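Local coordinates for 3-oxoadipate enol-lactonase (Burkholderia xenovorans, PDB 2XUA), which probably hydrolyses the enol-lactone of 3-oxoadipate, a step of catechol metabolism, and has the alpha/beta hydrolase fold, at residues S40-Q45 with C97-G102; H15-G20 with V55-T60; P208-S213 with K256-F261. One frame throughout, in Å; residues are numbered along the deposited sequence.

Contact 1: residues S40-Q45 with C97-G102; sequences SMWAPQ and CGLSMG
The indole of Trp42 meets strand 94-99 with its benzo end: Leu99 N lies in the ring plane at the edge, while Met41, from the same 3-10 turn, folds its CE over the centre of one face, 3.9 Å above the plane. Residues 97-102 run from the end of that strand into helix 101-112. They fit the nucleophile elbow of the alpha/beta hydrolases, in which the Gly-Leu-Ser-Met-Gly sequence would put the probable nucleophile, Ser100, at the turn. Its backbone has a strained conformation with positive phi, as in nucleophile elbows of this fold. Gly98 and Gly102 let the chain double back tightly, and Gly102 N bonds to Leu99 O at 2.9 Å.

Two side chains of the strand meet the indole obliquely. Leu99 CB rests 3.8 Å from Trp42 CH2. Cys97 makes a sulfur-aromatic contact, its SG 4.7 Å from the centroid of the Trp42 six-membered ring and 47° off the normal, with Trp42 CH2 its nearest ring atom at 3.9 Å. Phe254 of helix 251-263 touches both Trp42 and Cys97, and the elbow serine itself touches His244, a plausible triad partner.

Met41, a selenomethionine, turns its chain back at the last torsion (chi3 -73°), which carries the methyl over the ring as well as toward the leucine. There Met41 CE ends 4.0 Å from Leu99 CD1.

Contact 2: residues H15-G20 with V55-T60; sequences HYRIDG and VLRYDT
Strands 12-19 and 54-58 run antiparallel, with Arg17-Arg57 and Asp19-Val55 as hydrogen-bonded pairs and Tyr16-Tyr58 and Ile18-Leu56 as non-hydrogen-bonded ones. Backbone bonds run both ways in each hydrogen-bonded pair, and Asp59 N extends the ladder to His15 O.

On the face bearing Arg17, Asp19 and Arg57, the guanidinium of Arg57 is gripped along its rim. A bend at chi3 (-79°) in the Arg57 chain turns this group toward Asp19. Its NH2 gives a nearly straight salt bridge to Asp19 OD2 (2.7 Å, 170° at the hydrogen), in the guanidinium plane but 28° out of the carboxylate plane, on the syn side. A water accepts from Arg57 NE at 2.9 Å and is also hydrogen-bonded to Asp19 OD2 and Arg17 O. Arg57 NE and NH2, the Asp19 carboxylate and Arg17 O thus share one network, which should limit rotation of the guanidinium. Arg17 lies alongside and points the same way; its CD comes over one guanidinium face, 3.3 Å from Arg57 NH2. Both arginines reach Asp176 of the second subunit, a shared counter-charge, while Asp19 OD1 bonds to His180 NE2 of that subunit.

Just past the end of strand 54-58, Asp59 OD2 sits in plane at the His15 ring edge, 3.3 Å from CD2; His15 ND1 bonds to Pro5 O, and Asp59 OD1 and OD2 are held by Leu39 N and His65 N. On the other face the contacts between the strands are apolar: Leu56 CD1 lies 4.0 Å from both Tyr16 CD1 and Ile18 CG1. Helix 75-88 touches Tyr16 and Tyr58, whose OH bonds to Ser32 OG. The pairing is characteristic of the alpha/beta hydrolase sheet, whose second strand runs against its neighbours.

Contact 3: residues P208-S213 with K256-F261; sequences PALVIS and KTVVDF
Leu210 and Phe261 hold strand 209-214 of the central sheet against the C-terminal helix 251-263. The two elements lie nearly antiparallel, at 173°, with the axes of the short segments 9.9 Å apart. Phe261 turns CG anti to the backbone N (chi1 168°), which carries the ring to the Pro208-Leu210 end of the strand. Leu210 CB then stands over the centre of one ring face as a CH-pi contact, 3.5 Å from the Phe261 centroid and 11° off the normal. The far end of the same ring is pressed to the main chain: Phe261 CZ is 3.4 Å from Ala209 C, and Pro208 O meets the ring at its edge.

This is the interface between the sheet and one helical layer of the alpha/beta/alpha sandwich of the hydrolase fold. Residues of the strand alternate, so Leu210 and Ile212 face helix 251-263, whereas Val211 packs on helix 222-231; strands 117-123 and 236-240 flank it in parallel.

One turn back along the helix, Thr257 presents its methyl to the strand and keeps its hydroxyl for Ala253 O. Thr257 CG2 reaches Leu210 CD2 at 3.9 Å, crossing that side chain at about a right angle, and meets Ile212 tip to tip, 4.1 Å from its CD1. The same Ile212 CD1 closes more tightly on Val258 CG2, at 3.5 Å.

Overall arrangement
All three contacts reach one sheet and are largely buried, but their chemistry follows their place in it. Contact 1, its centre about 5 Å from that of the chain, is aromatic and aliphatic, with one cysteine sulfur against the indole, and includes the probable nucleophile elbow. Contact 2 is a hydrogen-bonded strand pair with one charged face. Both touch the second subunit, contact 1 by packing and contact 2 also by salt bridges; contact 3, apolar helix-on-strand packing, touches no other chain. Contacts 1 and 2 meet where Trp42 CB packs on Arg57 CD, 3.7 Å apart, and contacts 1 and 3 where Cys97 SG nears Val258 CG1; contacts 2 and 3 stay about 9 Å apart at their nearest atoms.

Contact 1: residues S40-Q45 with C97-G102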
loop_
_atom_site.group_PDB
_atom_site.type_symbol
_atom_site.label_atom_id
_atom_site.label_comp_id
_atom_site.label_asym_id
_atom_site.label_seq_id
_atom_site.Cartn_x
_atom_site.Cartn_y
_atom_site.Cartn_z
ATOM N N SER B 40 -4.028 2.598 -2.991
ATOM C CA SER B 40 -3.634 1.212 -3.288
ATOM C C SER B 40 -4.828 0.314 -3.525
ATOM O O SER B 40 -4.710 -0.779 -4.141
ATOM C CB SER B 40 -2.734 0.624 -2.161
ATOM O OG SER B 40 -3.461 0.404 -0.919
HETATM N N MSE B 41 -6.004 0.736 -3.035
HETATM C CA MSE B 41 -7.195 -0.144 -3.203
HETATM C C MSE B 41 -7.561 -0.363 -4.671
HETATM O O MSE B 41 -8.185 -1.342 -4.990
HETATM C CB MSE B 41 -8.396 0.396 -2.432
HETATM C CG MSE B 41 -8.900 1.718 -3.028
HETATM SE SE MSE B 41 -10.756 1.906 -2.562
HETATM C CE MSE B 41 -11.581 0.594 -3.735
ATOM N N TRP B 42 -7.114 0.526 -5.586
ATOM C CA TRP B 42 -7.455 0.393 -6.989
ATOM C C TRP B 42 -6.350 -0.342 -7.760
ATOM O O TRP B 42 -6.400 -0.428 -8.958
ATOM C CB TRP B 42 -7.571 1.803 -7.596
ATOM C CG TRP B 42 -8.784 2.529 -7.097
ATOM C CD1 TRP B 42 -8.802 3.647 -6.327
ATOM C CD2 TRP B 42 -10.157 2.211 -7.406
ATOM N NE1 TRP B 42 -10.109 4.014 -6.070
ATOM C CE2 TRP B 42 -10.964 3.167 -6.729
ATOM C CE3 TRP B 42 -10.773 1.187 -8.122
ATOM C CZ2 TRP B 42 -12.371 3.155 -6.778
ATOM C CZ3 TRP B 42 -12.175 1.166 -8.203
ATOM C CH2 TRP B 42 -12.964 2.153 -7.507
ATOM N N ALA B 43 -5.309 -0.805 -7.078
ATOM C CA ALA B 43 -4.227 -1.429 -7.800
ATOM C C ALA B 43 -4.700 -2.548 -8.781
ATOM O O ALA B 43 -4.167 -2.645 -9.901
ATOM C CB ALA B 43 -3.117 -1.968 -6.762
ATOM N N PRO B 44 -5.734 -3.362 -8.418
ATOM C CA PRO B 44 -6.097 -4.417 -9.436
ATOM C C PRO B 44 -6.651 -3.879 -10.753
ATOM O O PRO B 44 -6.625 -4.572 -11.766
ATOM C CB PRO B 44 -7.156 -5.294 -8.710
ATOM C CG PRO B 44 -6.788 -5.113 -7.192
ATOM C CD PRO B 44 -6.532 -3.536 -7.201
ATOM N N GLN B 45 -7.163 -2.649 -10.734
ATOM C CA GLN B 45 -7.680 -2.055 -11.952
ATOM C C GLN B 45 -6.648 -1.280 -12.832
ATOM O O GLN B 45 -6.958 -0.881 -13.976
ATOM C CB GLN B 45 -8.837 -1.102 -11.594
ATOM C CG GLN B 45 -10.185 -1.821 -11.325
ATOM C CD GLN B 45 -10.146 -2.659 -10.046
ATOM O OE1 GLN B 45 -10.535 -3.857 -10.020
ATOM N NE2 GLN B 45 -9.658 -2.049 -8.976
ATOM N N CYS B 97 -14.688 7.002 -11.660
ATOM C CA CYS B 97 -15.088 5.712 -11.067
ATOM C C CYS B 97 -14.767 5.821 -9.605
ATOM O O CYS B 97 -13.594 5.948 -9.206
ATOM C CB CYS B 97 -14.299 4.538 -11.691
ATOM S SG CYS B 97 -14.649 2.886 -10.973
ATOM N N GLY B 98 -15.807 5.741 -8.797
ATOM C CA GLY B 98 -15.664 5.940 -7.351
ATOM C C GLY B 98 -16.382 4.827 -6.656
ATOM O O GLY B 98 -17.385 4.326 -7.177
ATOM N N LEU B 99 -15.819 4.410 -5.529
ATOM C CA LEU B 99 -16.369 3.325 -4.767
ATOM C C LEU B 99 -16.802 3.850 -3.400
ATOM O O LEU B 99 -16.048 4.500 -2.738
ATOM C CB LEU B 99 -15.378 2.168 -4.614
ATOM C CG LEU B 99 -15.997 0.836 -4.124
ATOM C CD1 LEU B 99 -15.362 -0.380 -4.805
ATOM C CD2 LEU B 99 -15.967 0.675 -2.631
ATOM N N SER B 100 -18.052 3.517 -3.030
ATOM C CA SER B 100 -18.702 3.989 -1.798
ATOM C C SER B 100 -18.742 5.515 -1.632
ATOM O O SER B 100 -19.369 6.155 -2.457
ATOM C CB SER B 100 -18.200 3.252 -0.526
ATOM O OG SER B 100 -19.255 3.423 0.449
HETATM N N MSE B 101 -18.096 6.107 -0.620
HETATM C CA MSE B 101 -17.989 7.626 -0.629
HETATM C C MSE B 101 -17.373 8.173 -1.936
HETATM O O MSE B 101 -17.669 9.294 -2.323
HETATM C CB MSE B 101 -17.201 8.178 0.527
HETATM C CG MSE B 101 -15.712 7.979 0.334
HETATM SE SE MSE B 101 -14.753 8.670 1.785
HETATM C CE MSE B 101 -15.113 10.625 1.591
ATOM N N GLY B 102 -16.561 7.354 -2.628
ATOM C CA GLY B 102 -16.072 7.759 -3.962
ATOM C C GLY B 102 -17.191 7.809 -4.980
ATOM O O GLY B 102 -17.263 8.737 -5.810
#

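Contact 2: residues H15-G20 with V55-T60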
loop_
_atom_site.group_PDB
_atom_site.type_symbol
_atom_site.label_atom_id
_atom_site.label_comp_id
_atom_site.label_asym_id
_atom_site.label_seq_id
_atom_site.Cartn_x
_atom_site.Cartn_y
_atom_site.Cartn_z
ATOM N N HIS B 15 -2.156 13.699 -1.735
ATOM C CA HIS B 15 -1.260 12.755 -2.378
ATOM C C HIS B 15 -1.970 12.173 -3.609
ATOM O O HIS B 15 -3.130 11.746 -3.541
ATOM C CB HIS B 15 -0.828 11.669 -1.379
ATOM C CG HIS B 15 -0.079 10.519 -2.003
ATOM N ND1 HIS B 15 1.004 10.687 -2.839
ATOM C CD2 HIS B 15 -0.272 9.180 -1.909
ATOM C CE1 HIS B 15 1.429 9.509 -3.254
ATOM N NE2 HIS B 15 0.697 8.575 -2.693
ATOM N N TYR B 16 -1.295 12.153 -4.746
ATOM C CA TYR B 16 -1.918 11.553 -5.933
ATOM C C TYR B 16 -0.956 10.652 -6.721
ATOM O O TYR B 16 0.277 10.690 -6.505
ATOM C CB TYR B 16 -2.513 12.651 -6.872
ATOM C CG TYR B 16 -1.466 13.530 -7.521
ATOM C CD1 TYR B 16 -0.901 13.194 -8.766
ATOM C CD2 TYR B 16 -1.039 14.706 -6.886
ATOM C CE1 TYR B 16 0.118 14.009 -9.347
ATOM C CE2 TYR B 16 -0.049 15.518 -7.450
ATOM C CZ TYR B 16 0.515 15.168 -8.676
ATOM O OH TYR B 16 1.512 15.967 -9.228
ATOM N N ARG B 17 -1.509 9.926 -7.674
ATOM C CA ARG B 17 -0.704 8.994 -8.503
ATOM C C ARG B 17 -1.222 8.922 -9.870
ATOM O O ARG B 17 -2.421 8.756 -10.040
ATOM C CB ARG B 17 -0.688 7.609 -7.872
ATOM C CG ARG B 17 0.204 6.608 -8.572
ATOM C CD ARG B 17 0.522 5.442 -7.601
ATOM N NE ARG B 17 1.488 5.812 -6.543
ATOM C CZ ARG B 17 1.894 4.997 -5.575
ATOM N NH1 ARG B 17 1.411 3.778 -5.470
ATOM N NH2 ARG B 17 2.708 5.428 -4.662
ATOM N N ILE B 18 -0.332 9.021 -10.858
ATOM C CA ILE B 18 -0.754 8.943 -12.277
ATOM C C ILE B 18 -0.204 7.646 -12.992
ATOM O O ILE B 18 0.975 7.282 -12.816
ATOM C CB ILE B 18 -0.293 10.198 -13.049
ATOM C CG1 ILE B 18 -0.969 11.460 -12.497
ATOM C CG2 ILE B 18 -0.539 10.061 -14.590
ATOM C CD1 ILE B 18 -0.434 12.795 -13.052
ATOM N N ASP B 19 -1.039 6.932 -13.746
ATOM C CA ASP B 19 -0.536 5.831 -14.571
ATOM C C ASP B 19 -1.018 6.008 -16.011
ATOM O O ASP B 19 -1.957 6.750 -16.258
ATOM C CB ASP B 19 -0.999 4.467 -14.013
ATOM C CG ASP B 19 -0.456 4.175 -12.635
ATOM O OD1 ASP B 19 0.586 3.461 -12.569
ATOM O OD2 ASP B 19 -1.080 4.631 -11.614
ATOM N N GLY B 20 -0.364 5.303 -16.955
ATOM C CA GLY B 20 -0.577 5.517 -18.372
ATOM C C GLY B 20 0.381 6.638 -18.808
ATOM O O GLY B 20 1.067 7.235 -17.994
ATOM N N VAL B 55 -4.675 7.518 -16.061
ATOM C CA VAL B 55 -5.254 7.255 -14.756
ATOM C C VAL B 55 -4.782 8.158 -13.669
ATOM O O VAL B 55 -3.576 8.288 -13.396
ATOM C CB VAL B 55 -5.030 5.791 -14.317
ATOM C CG1 VAL B 55 -5.846 5.548 -13.016
ATOM C CG2 VAL B 55 -5.516 4.815 -15.452
ATOM N N LEU B 56 -5.728 8.802 -13.002
ATOM C CA LEU B 56 -5.440 9.534 -11.808
ATOM C C LEU B 56 -6.076 8.900 -10.586
ATOM O O LEU B 56 -7.324 8.691 -10.554
ATOM C CB LEU B 56 -5.989 10.971 -11.965
ATOM C CG LEU B 56 -5.871 11.913 -10.793
ATOM C CD1 LEU B 56 -4.354 12.058 -10.401
ATOM C CD2 LEU B 56 -6.494 13.314 -11.134
ATOM N N ARG B 57 -5.240 8.611 -9.591
ATOM C CA ARG B 57 -5.713 8.187 -8.261
ATOM C C ARG B 57 -5.256 9.199 -7.237
ATOM O O ARG B 57 -4.240 9.908 -7.457
ATOM C CB ARG B 57 -5.088 6.837 -7.892
ATOM C CG ARG B 57 -5.692 5.696 -8.681
ATOM C CD ARG B 57 -4.946 4.402 -8.235
ATOM N NE ARG B 57 -3.650 4.320 -8.910
ATOM C CZ ARG B 57 -2.606 3.548 -8.514
ATOM N NH1 ARG B 57 -2.659 2.842 -7.408
ATOM N NH2 ARG B 57 -1.493 3.464 -9.243
ATOM N N TYR B 58 -5.928 9.245 -6.086
ATOM C CA TYR B 58 -5.520 10.178 -5.073
ATOM C C TYR B 58 -5.992 9.662 -3.716
ATOM O O TYR B 58 -6.876 8.809 -3.637
ATOM C CB TYR B 58 -6.083 11.602 -5.400
ATOM C CG TYR B 58 -7.566 11.721 -5.196
ATOM C CD1 TYR B 58 -8.094 12.344 -4.048
ATOM C CD2 TYR B 58 -8.454 11.259 -6.152
ATOM C CE1 TYR B 58 -9.503 12.420 -3.841
ATOM C CE2 TYR B 58 -9.844 11.335 -5.963
ATOM C CZ TYR B 58 -10.344 11.894 -4.796
ATOM O OH TYR B 58 -11.694 11.979 -4.628
ATOM N N ASP B 59 -5.354 10.147 -2.667
ATOM C CA ASP B 59 -5.810 9.890 -1.305
ATOM C C ASP B 59 -6.789 10.992 -0.932
ATOM O O ASP B 59 -6.436 12.186 -0.866
ATOM C CB ASP B 59 -4.631 9.819 -0.342
ATOM C CG ASP B 59 -3.854 8.495 -0.478
ATOM O OD1 ASP B 59 -4.358 7.597 -1.131
ATOM O OD2 ASP B 59 -2.749 8.320 0.065
ATOM N N THR B 60 -8.019 10.578 -0.668
ATOM C CA THR B 60 -9.052 11.540 -0.225
ATOM C C THR B 60 -8.547 12.291 1.012
ATOM O O THR B 60 -7.785 11.759 1.806
ATOM C CB THR B 60 -10.331 10.736 0.109
ATOM O OG1 THR B 60 -10.768 10.017 -1.057
ATOM C CG2 THR B 60 -11.504 11.688 0.587
HETATM O O HOH W 1 -3.101 6.141 -11.066
#

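Contact 3: residues P208-S213 with K256-F261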
loop_
_atom_site.group_PDB
_atom_site.type_symbol
_atom_site.label_atom_id
_atom_site.label_comp_id
_atom_site.label_asym_id
_atom_site.label_seq_id
_atom_site.Cartn_x
_atom_site.Cartn_y
_atom_site.Cartn_z
ATOM N N PRO B 208 -23.559 9.462 -19.369
ATOM C CA PRO B 208 -23.751 8.047 -19.246
ATOM C C PRO B 208 -23.243 7.523 -17.884
ATOM O O PRO B 208 -22.139 7.878 -17.459
ATOM C CB PRO B 208 -22.896 7.502 -20.386
ATOM C CG PRO B 208 -22.772 8.627 -21.318
ATOM C CD PRO B 208 -22.639 9.765 -20.491
ATOM N N ALA B 209 -24.057 6.725 -17.198
ATOM C CA ALA B 209 -23.684 6.199 -15.891
ATOM C C ALA B 209 -23.769 4.679 -15.862
ATOM O O ALA B 209 -24.556 4.044 -16.602
ATOM C CB ALA B 209 -24.484 6.848 -14.740
ATOM N N LEU B 210 -22.854 4.087 -15.086
ATOM C CA LEU B 210 -22.887 2.665 -14.752
ATOM C C LEU B 210 -23.005 2.572 -13.223
ATOM O O LEU B 210 -22.291 3.249 -12.483
ATOM C CB LEU B 210 -21.595 1.972 -15.211
ATOM C CG LEU B 210 -21.256 0.631 -14.566
ATOM C CD1 LEU B 210 -22.285 -0.453 -15.075
ATOM C CD2 LEU B 210 -19.816 0.180 -14.879
ATOM N N VAL B 211 -23.893 1.738 -12.731
ATOM C CA VAL B 211 -23.949 1.549 -11.272
ATOM C C VAL B 211 -23.544 0.108 -11.013
ATOM O O VAL B 211 -24.112 -0.757 -11.594
ATOM C CB VAL B 211 -25.332 1.840 -10.658
ATOM C CG1 VAL B 211 -25.335 1.502 -9.102
ATOM C CG2 VAL B 211 -25.743 3.259 -10.880
ATOM N N ILE B 212 -22.514 -0.121 -10.185
ATOM C CA ILE B 212 -22.088 -1.457 -9.812
ATOM C C ILE B 212 -22.450 -1.603 -8.327
ATOM O O ILE B 212 -22.185 -0.700 -7.532
ATOM C CB ILE B 212 -20.548 -1.683 -10.014
ATOM C CG1 ILE B 212 -20.205 -1.851 -11.486
ATOM C CG2 ILE B 212 -20.069 -2.929 -9.328
ATOM C CD1 ILE B 212 -18.714 -1.835 -11.765
ATOM N N SER B 213 -23.069 -2.718 -7.968
ATOM C CA SER B 213 -23.429 -2.992 -6.579
ATOM C C SER B 213 -23.008 -4.471 -6.255
ATOM O O SER B 213 -22.864 -5.299 -7.173
ATOM C CB SER B 213 -24.917 -2.763 -6.322
ATOM O OG SER B 213 -25.299 -1.408 -6.441
ATOM N N LYS B 256 -13.385 -5.615 -15.991
ATOM C CA LYS B 256 -14.043 -5.815 -17.267
ATOM C C LYS B 256 -15.276 -4.938 -17.410
ATOM O O LYS B 256 -15.455 -4.272 -18.450
ATOM C CB LYS B 256 -14.397 -7.311 -17.429
ATOM C CG LYS B 256 -15.092 -7.708 -18.737
ATOM C CD LYS B 256 -14.108 -7.744 -19.941
ATOM C CE LYS B 256 -14.762 -8.054 -21.328
ATOM N NZ LYS B 256 -15.863 -9.058 -21.226
ATOM N N THR B 257 -16.135 -4.953 -16.378
ATOM C CA THR B 257 -17.356 -4.186 -16.451
ATOM C C THR B 257 -17.077 -2.697 -16.659
ATOM O O THR B 257 -17.687 -2.070 -17.516
ATOM C CB THR B 257 -18.204 -4.375 -15.174
ATOM O OG1 THR B 257 -18.407 -5.792 -14.952
ATOM C CG2 THR B 257 -19.536 -3.693 -15.344
ATOM N N VAL B 258 -16.180 -2.148 -15.847
ATOM C CA VAL B 258 -15.843 -0.746 -15.888
ATOM C C VAL B 258 -15.146 -0.439 -17.230
ATOM O O VAL B 258 -15.500 0.543 -17.857
ATOM C CB VAL B 258 -15.029 -0.322 -14.669
ATOM C CG1 VAL B 258 -14.669 1.114 -14.751
ATOM C CG2 VAL B 258 -15.949 -0.446 -13.405
ATOM N N VAL B 259 -14.257 -1.321 -17.699
ATOM C CA VAL B 259 -13.551 -1.037 -18.960
ATOM C C VAL B 259 -14.531 -1.041 -20.158
ATOM O O VAL B 259 -14.501 -0.114 -20.975
ATOM C CB VAL B 259 -12.287 -1.858 -19.147
ATOM C CG1 VAL B 259 -11.626 -1.632 -20.589
ATOM C CG2 VAL B 259 -11.243 -1.492 -18.050
ATOM N N ASP B 260 -15.422 -2.045 -20.251
ATOM C CA ASP B 260 -16.301 -2.158 -21.414
ATOM C C ASP B 260 -17.260 -0.975 -21.427
ATOM O O ASP B 260 -17.500 -0.372 -22.485
ATOM C CB ASP B 260 -17.081 -3.490 -21.435
ATOM C CG ASP B 260 -16.178 -4.726 -21.544
ATOM O OD1 ASP B 260 -14.961 -4.671 -21.872
ATOM O OD2 ASP B 260 -16.718 -5.803 -21.269
ATOM N N PHE B 261 -17.769 -0.599 -20.248
ATOM C CA PHE B 261 -18.673 0.550 -20.123
ATOM C C PHE B 261 -17.982 1.849 -20.527
ATOM O O PHE B 261 -18.564 2.671 -21.216
ATOM C CB PHE B 261 -19.284 0.703 -18.699
ATOM C CG PHE B 261 -19.977 2.006 -18.476
ATOM C CD1 PHE B 261 -21.220 2.279 -19.072
ATOM C CD2 PHE B 261 -19.377 3.006 -17.720
ATOM C CE1 PHE B 261 -21.853 3.543 -18.884
ATOM C CE2 PHE B 261 -20.005 4.270 -17.546
ATOM C CZ PHE B 261 -21.241 4.520 -18.123
#